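Local coordinates for protein shikimate kinase (Aquifex aeolicus, PDB 2PT5) that catalyses the ATP-dependent phosphorylation of the 3-hydroxyl group of shikimate, a step on the way to chorismate and the aromatic amino acids, at residues A[13-16]-A[17-21]; A[52-55]-A[56-60]; A[116-119]-A[120-123]. One frame throughout, in Å; residues are numbered along the deposited sequence.

Contact 1 (A[13-16]-A[17-21])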
# COMPACT_ATOMS: atom_id res chain seq x y z
N LYS A 13 -5.76 2.91 0.01
CA LYS A 13 -4.51 3.38 0.61
C LYS A 13 -4.21 4.83 0.23
O LYS A 13 -3.91 5.66 1.10
CB LYS A 13 -3.34 2.50 0.17
CG LYS A 13 -3.36 1.10 0.73
CD LYS A 13 -2.30 0.25 0.06
CE LYS A 13 -2.58 0.12 -1.44
NZ LYS A 13 -1.57 -0.73 -2.12
N SER A 14 -4.28 5.14 -1.06
CA SER A 14 -4.01 6.48 -1.55
C SER A 14 -4.95 7.54 -0.96
O SER A 14 -4.49 8.58 -0.48
CB SER A 14 -4.10 6.50 -3.08
OG SER A 14 -3.67 7.74 -3.60
N THR A 15 -6.25 7.28 -0.99
CA THR A 15 -7.23 8.23 -0.47
C THR A 15 -7.12 8.42 1.05
O THR A 15 -7.06 9.55 1.55
CB THR A 15 -8.66 7.78 -0.83
OG1 THR A 15 -9.61 8.58 -0.11
CG2 THR A 15 -8.86 6.32 -0.50
N VAL A 16 -7.07 7.32 1.79
CA VAL A 16 -6.93 7.39 3.24
C VAL A 16 -5.61 8.07 3.59
O VAL A 16 -5.53 8.84 4.55
CB VAL A 16 -6.97 5.97 3.85
CG1 VAL A 16 -6.48 5.99 5.29
CG2 VAL A 16 -8.41 5.43 3.77
N GLY A 17 -4.57 7.79 2.81
CA GLY A 17 -3.27 8.40 3.05
C GLY A 17 -3.30 9.91 2.98
O GLY A 17 -2.72 10.59 3.84
N SER A 18 -3.96 10.45 1.97
CA SER A 18 -4.07 11.90 1.81
C SER A 18 -4.84 12.51 2.99
O SER A 18 -4.38 13.49 3.58
CB SER A 18 -4.79 12.24 0.50
OG SER A 18 -5.02 13.64 0.41
N LEU A 19 -5.99 11.94 3.31
CA LEU A 19 -6.82 12.42 4.41
C LEU A 19 -6.01 12.36 5.71
O LEU A 19 -6.01 13.29 6.52
CB LEU A 19 -8.08 11.55 4.56
CG LEU A 19 -9.21 11.67 3.52
CD1 LEU A 19 -10.23 10.57 3.76
CD2 LEU A 19 -9.88 13.03 3.62
N LEU A 20 -5.31 11.25 5.90
CA LEU A 20 -4.49 11.08 7.09
C LEU A 20 -3.40 12.15 7.17
O LEU A 20 -3.25 12.80 8.21
CB LEU A 20 -3.85 9.69 7.07
CG LEU A 20 -3.10 9.24 8.33
CD1 LEU A 20 -4.03 9.27 9.53
CD2 LEU A 20 -2.57 7.83 8.11
N SER A 21 -2.65 12.33 6.09
CA SER A 21 -1.56 13.30 6.10
C SER A 21 -2.08 14.71 6.36
O SER A 21 -1.38 15.55 6.94
CB SER A 21 -0.80 13.27 4.77
OG SER A 21 -1.39 14.14 3.82
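The P-loop (Walker A motif) of this kinase runs into helix 13-24, and the first two turns of that helix are joined here by Gly17, Ser18, Leu19 and Leu20 bonding back to Lys13, Ser14, Thr15 and Val16. Four successive i to i+4 backbone bonds link them. Gly17 N gives its hydrogen to Lys13 O at 2.8 Å. Leu20 N reaches Val16 O at the same separation. Between them, Leu19 N points at Thr15 O with an almost straight N-H...O angle of 177°. Side chains add less. Leu19 lies back along the helix, its CG set anti to the carbonyl carbon (chi1 -72°), which lays CG against Thr15 O at 3.6 Å. Its CD1 is 4.0 Å from the same Thr15 O. The next turn is tied by Ser21, whose OG donates to Ser18 O at 3.1 Å, while Ser18 OG is hydrogen-bonded to Arg22. Lys13, Ser14 and Thr15 are predicted to bind ATP, and Ser14 probably also the magnesium ion. The ammonium group of Lys13 leads off from the turn and is hydrogen-bonded to the carbonyl oxygens of Gly7 and Thr76, bonds that tether this end of the helix to the loop before it and to the chain following strand 72-75. Farther along, Thr15 and Leu19 rest on Pro150, and Val16 on Ile157, so helix 150-162 packs along one flank, whereas Ser14 and Ser21 touch Phe28 of strand 28-30 and Ser21 also meets Val73 of strand 72-75.

Contact 2 (A[52-55]-A[56-60])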
# COMPACT_ATOMS: atom_id res chain seq x y z
N GLU A 52 10.80 -6.64 -14.80
CA GLU A 52 10.05 -6.41 -13.58
C GLU A 52 11.00 -6.35 -12.39
O GLU A 52 10.77 -5.59 -11.45
CB GLU A 52 9.01 -7.52 -13.35
CG GLU A 52 9.58 -8.92 -13.25
CD GLU A 52 8.97 -9.70 -12.10
OE1 GLU A 52 7.76 -9.55 -11.87
OE2 GLU A 52 9.71 -10.47 -11.45
N ALA A 53 12.05 -7.16 -12.43
CA ALA A 53 13.03 -7.17 -11.36
C ALA A 53 13.49 -5.72 -11.16
O ALA A 53 13.68 -5.26 -10.03
CB ALA A 53 14.21 -8.05 -11.74
N TYR A 54 13.64 -5.01 -12.27
CA TYR A 54 14.07 -3.62 -12.25
C TYR A 54 13.01 -2.74 -11.59
O TYR A 54 13.34 -1.72 -10.98
CB TYR A 54 14.34 -3.15 -13.68
CG TYR A 54 14.59 -1.66 -13.83
CD1 TYR A 54 13.53 -0.77 -13.96
CD2 TYR A 54 15.89 -1.15 -13.86
CE1 TYR A 54 13.75 0.59 -14.13
CE2 TYR A 54 16.12 0.21 -14.03
CZ TYR A 54 15.04 1.08 -14.17
OH TYR A 54 15.25 2.42 -14.36
N PHE A 55 11.74 -3.14 -11.70
CA PHE A 55 10.64 -2.40 -11.10
C PHE A 55 10.50 -2.74 -9.62
O PHE A 55 10.29 -1.86 -8.79
CB PHE A 55 9.33 -2.69 -11.85
CG PHE A 55 8.11 -2.18 -11.14
CD1 PHE A 55 7.42 -3.00 -10.23
CD2 PHE A 55 7.65 -0.88 -11.34
CE1 PHE A 55 6.30 -2.52 -9.54
CE2 PHE A 55 6.53 -0.40 -10.66
CZ PHE A 55 5.86 -1.22 -9.75
N ARG A 56 10.62 -4.03 -9.30
CA ARG A 56 10.51 -4.48 -7.92
C ARG A 56 11.64 -3.90 -7.08
O ARG A 56 11.47 -3.66 -5.89
CB ARG A 56 10.57 -6.01 -7.86
CG ARG A 56 9.30 -6.72 -8.29
CD ARG A 56 9.51 -8.24 -8.26
NE ARG A 56 8.25 -8.98 -8.29
CZ ARG A 56 8.18 -10.31 -8.29
NH1 ARG A 56 9.28 -11.04 -8.27
NH2 ARG A 56 6.99 -10.91 -8.31
N LYS A 57 12.79 -3.67 -7.71
CA LYS A 57 13.93 -3.11 -6.99
C LYS A 57 13.80 -1.60 -6.95
O LYS A 57 14.21 -0.95 -5.99
CB LYS A 57 15.24 -3.53 -7.66
CG LYS A 57 16.49 -3.18 -6.85
CD LYS A 57 17.74 -3.89 -7.38
CE LYS A 57 17.77 -5.37 -6.99
NZ LYS A 57 17.98 -5.57 -5.53
N LEU A 58 13.20 -1.04 -8.00
CA LEU A 58 13.01 0.40 -8.09
C LEU A 58 12.06 0.92 -7.01
O LEU A 58 12.35 1.91 -6.32
CB LEU A 58 12.45 0.76 -9.47
CG LEU A 58 12.77 2.13 -10.07
CD1 LEU A 58 11.80 2.41 -11.20
CD2 LEU A 58 12.68 3.23 -9.02
N GLU A 59 10.91 0.26 -6.85
CA GLU A 59 9.94 0.71 -5.87
C GLU A 59 10.50 0.59 -4.45
O GLU A 59 10.16 1.38 -3.57
CB GLU A 59 8.62 -0.06 -6.01
CG GLU A 59 8.67 -1.54 -5.65
CD GLU A 59 7.36 -2.26 -5.95
OE1 GLU A 59 7.25 -3.46 -5.62
OE2 GLU A 59 6.43 -1.62 -6.52
N PHE A 60 11.38 -0.38 -4.22
CA PHE A 60 11.96 -0.50 -2.90
C PHE A 60 12.93 0.66 -2.69
O PHE A 60 13.00 1.25 -1.61
CB PHE A 60 12.68 -1.84 -2.73
CG PHE A 60 13.00 -2.18 -1.30
CD1 PHE A 60 12.55 -1.37 -0.26
CD2 PHE A 60 13.74 -3.32 -1.00
CE1 PHE A 60 12.85 -1.67 1.06
CE2 PHE A 60 14.03 -3.63 0.33
CZ PHE A 60 13.59 -2.80 1.36
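Glu52 O accepts the hydrogen of Arg56 N at 2.7 Å, the donor lying nearly along the C=O axis; a weak bond from Phe55 N reaches the same oxygen. These bonds belong to the first turns of helix 52-66 in this P-loop kinase fold, the helix that carries Arg56, a predicted shikimate-binding residue. The following turns continue the pattern, with Glu59 N bonded to Phe55 O at 2.9 Å. The side chains of Glu52 and Arg56 run side by side in the same direction. The carboxylate lies over one face of the guanidinium, with OE2 3.3 Å from Arg56 NH1 and the two planes 51° apart. Because that oxygen stands well out of the guanidinium plane, the salt bridge works through charge alone, and no N-H of the guanidinium is directed at it. On another side of the helix, Tyr54 and Leu58 also lie alongside each other, CE1 of the tyrosine meeting CD1 of the leucine at 4.0 Å, and Tyr54 OH is hydrogen-bonded to Glu39 of helix 31-39. With CG anti to the backbone N (chi1 168°), the Phe55 ring is sent out toward helix 43-49, where it packs among Ile43, Ile46 and Phe47. Glu59 touches Asp32, another predicted substrate ligand. The chain of Glu59 stretches out beyond CG and crosses the Phe55 ring at a slant, bringing its carboxylate oxygen OE2 to 3.2 Å from Phe55 CE1 and 3.3 Å from Phe55 CZ.

Contact 3 (A[116-119]-A[120-123])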
# COMPACT_ATOMS: atom_id res chain seq x y z
N ARG A 116 -8.47 -5.14 -16.05
CA ARG A 116 -9.69 -5.91 -16.19
C ARG A 116 -10.27 -6.18 -14.80
O ARG A 116 -9.53 -6.43 -13.86
CB ARG A 116 -9.39 -7.23 -16.91
CG ARG A 116 -8.97 -7.03 -18.37
CD ARG A 116 -8.52 -8.33 -19.02
NE ARG A 116 -7.31 -8.88 -18.41
CZ ARG A 116 -6.59 -9.86 -18.94
NH1 ARG A 116 -6.95 -10.40 -20.10
NH2 ARG A 116 -5.51 -10.31 -18.32
N PRO A 117 -11.60 -6.09 -14.65
CA PRO A 117 -12.19 -6.34 -13.33
C PRO A 117 -11.96 -7.79 -12.91
O PRO A 117 -12.29 -8.72 -13.64
CB PRO A 117 -13.67 -6.03 -13.55
CG PRO A 117 -13.88 -6.28 -15.02
CD PRO A 117 -12.63 -5.67 -15.62
N LEU A 118 -11.38 -7.96 -11.72
CA LEU A 118 -11.09 -9.30 -11.20
C LEU A 118 -12.33 -10.17 -11.10
O LEU A 118 -12.23 -11.40 -11.15
CB LEU A 118 -10.42 -9.20 -9.83
CG LEU A 118 -9.07 -8.47 -9.80
CD1 LEU A 118 -8.44 -8.68 -8.43
CD2 LEU A 118 -8.14 -9.00 -10.88
N LEU A 119 -13.49 -9.55 -10.97
CA LEU A 119 -14.72 -10.32 -10.87
C LEU A 119 -15.01 -11.10 -12.16
O LEU A 119 -15.84 -12.00 -12.18
CB LEU A 119 -15.89 -9.39 -10.54
CG LEU A 119 -17.15 -10.02 -9.93
CD1 LEU A 119 -16.77 -11.09 -8.92
CD2 LEU A 119 -17.98 -8.93 -9.26
N LYS A 120 -14.29 -10.78 -13.23
CA LYS A 120 -14.49 -11.47 -14.50
C LYS A 120 -13.31 -12.35 -14.90
O LYS A 120 -13.35 -13.02 -15.93
CB LYS A 120 -14.77 -10.47 -15.62
CG LYS A 120 -15.99 -9.59 -15.38
CD LYS A 120 -17.24 -10.41 -15.11
CE LYS A 120 -18.45 -9.50 -14.95
NZ LYS A 120 -18.22 -8.44 -13.92
N ARG A 121 -12.25 -12.34 -14.10
CA ARG A 121 -11.07 -13.17 -14.36
C ARG A 121 -11.28 -14.53 -13.68
O ARG A 121 -12.05 -14.65 -12.73
CB ARG A 121 -9.81 -12.50 -13.80
CG ARG A 121 -9.47 -11.14 -14.40
CD ARG A 121 -9.24 -11.25 -15.91
NE ARG A 121 -8.22 -12.25 -16.23
CZ ARG A 121 -8.15 -12.91 -17.38
NH1 ARG A 121 -9.04 -12.68 -18.33
NH2 ARG A 121 -7.20 -13.82 -17.57
N PRO A 122 -10.59 -15.58 -14.15
CA PRO A 122 -10.77 -16.89 -13.51
C PRO A 122 -10.36 -16.76 -12.04
O PRO A 122 -9.39 -16.08 -11.73
CB PRO A 122 -9.84 -17.80 -14.30
CG PRO A 122 -9.85 -17.16 -15.67
CD PRO A 122 -9.71 -15.70 -15.33
N LEU A 123 -11.10 -17.40 -11.15
CA LEU A 123 -10.84 -17.35 -9.71
C LEU A 123 -9.46 -17.83 -9.25
O LEU A 123 -8.80 -17.16 -8.46
CB LEU A 123 -11.91 -18.15 -8.96
CG LEU A 123 -11.71 -18.32 -7.45
CD1 LEU A 123 -11.99 -16.99 -6.74
CD2 LEU A 123 -12.65 -19.40 -6.93
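The guanidinium groups of Arg116 and Arg121 lie flat on one another, centres 3.8 Å apart and planes only 7° from parallel, each CZ standing over the centre of the other group. The opposite face of the Arg121 guanidinium meets Pro122 CD, set toward the rim. Arg116 NH1 and Arg121 NH1 come within 3.6 Å, and the pair shares a counter-charge: Arg116 NE forms a salt bridge with Asp112 OD2, which also makes a long, weak ion pair with Arg121 NE. Arg121 folds back on itself: the bend at chi2 (-60°) brings its CD to 3.9 Å from Arg116 NE, and the one at chi3 (-55°) turns the chain beyond CD, bringing the guanidinium over that of Arg116. Replacing Arg121 by an alanine would probably uncover one face of the Arg116 guanidinium and take from Asp112 its second, weak charge partner, leaving the Arg116 group less firmly held flat. The backbone here makes a short 3-10 turn. Lys120 N bonds to Pro117 O at 2.9 Å and Arg121 N to Leu118 O at 3.1 Å, both i to i+3 and both with the donor above the carbonyl plane. Lys120 CG, meanwhile, reaches across to Pro117 CG at 3.9 Å. Arg116 is a predicted ATP-binding residue. The turn lies in the connection from helix 103-109 to helix 127-137, the region that in shikimate kinases forms the mobile lid over the active site. Leu118 is buried against Phe106, Cys110 and Ile126, its backbone bonded to Cys110, while Leu119 rests on Leu107 of helix 103-109.

How the contacts relate
The three contacts follow one another along the chain and do not touch, yet each carries residues predicted to bind a substrate or the magnesium cofactor of the same reaction: ATP and magnesium at contact 1, shikimate at contact 2, ATP again at contact 3. Contacts 1 and 2 lie on opposite sides of the chain's centre, their own centres 24 Å apart and nearest atoms about 9 Å. Contact 3 stands farther out, its nearest atoms about 12 Å from contact 1 and about 15 Å from contact 2. The Asp32 side chain is about 6 Å from that of Lys13 and about 4 Å from that of Glu59. A disulfide from Cys10 of the P-loop to Cys110 ties the neighbourhood of contact 3 to the ATP site.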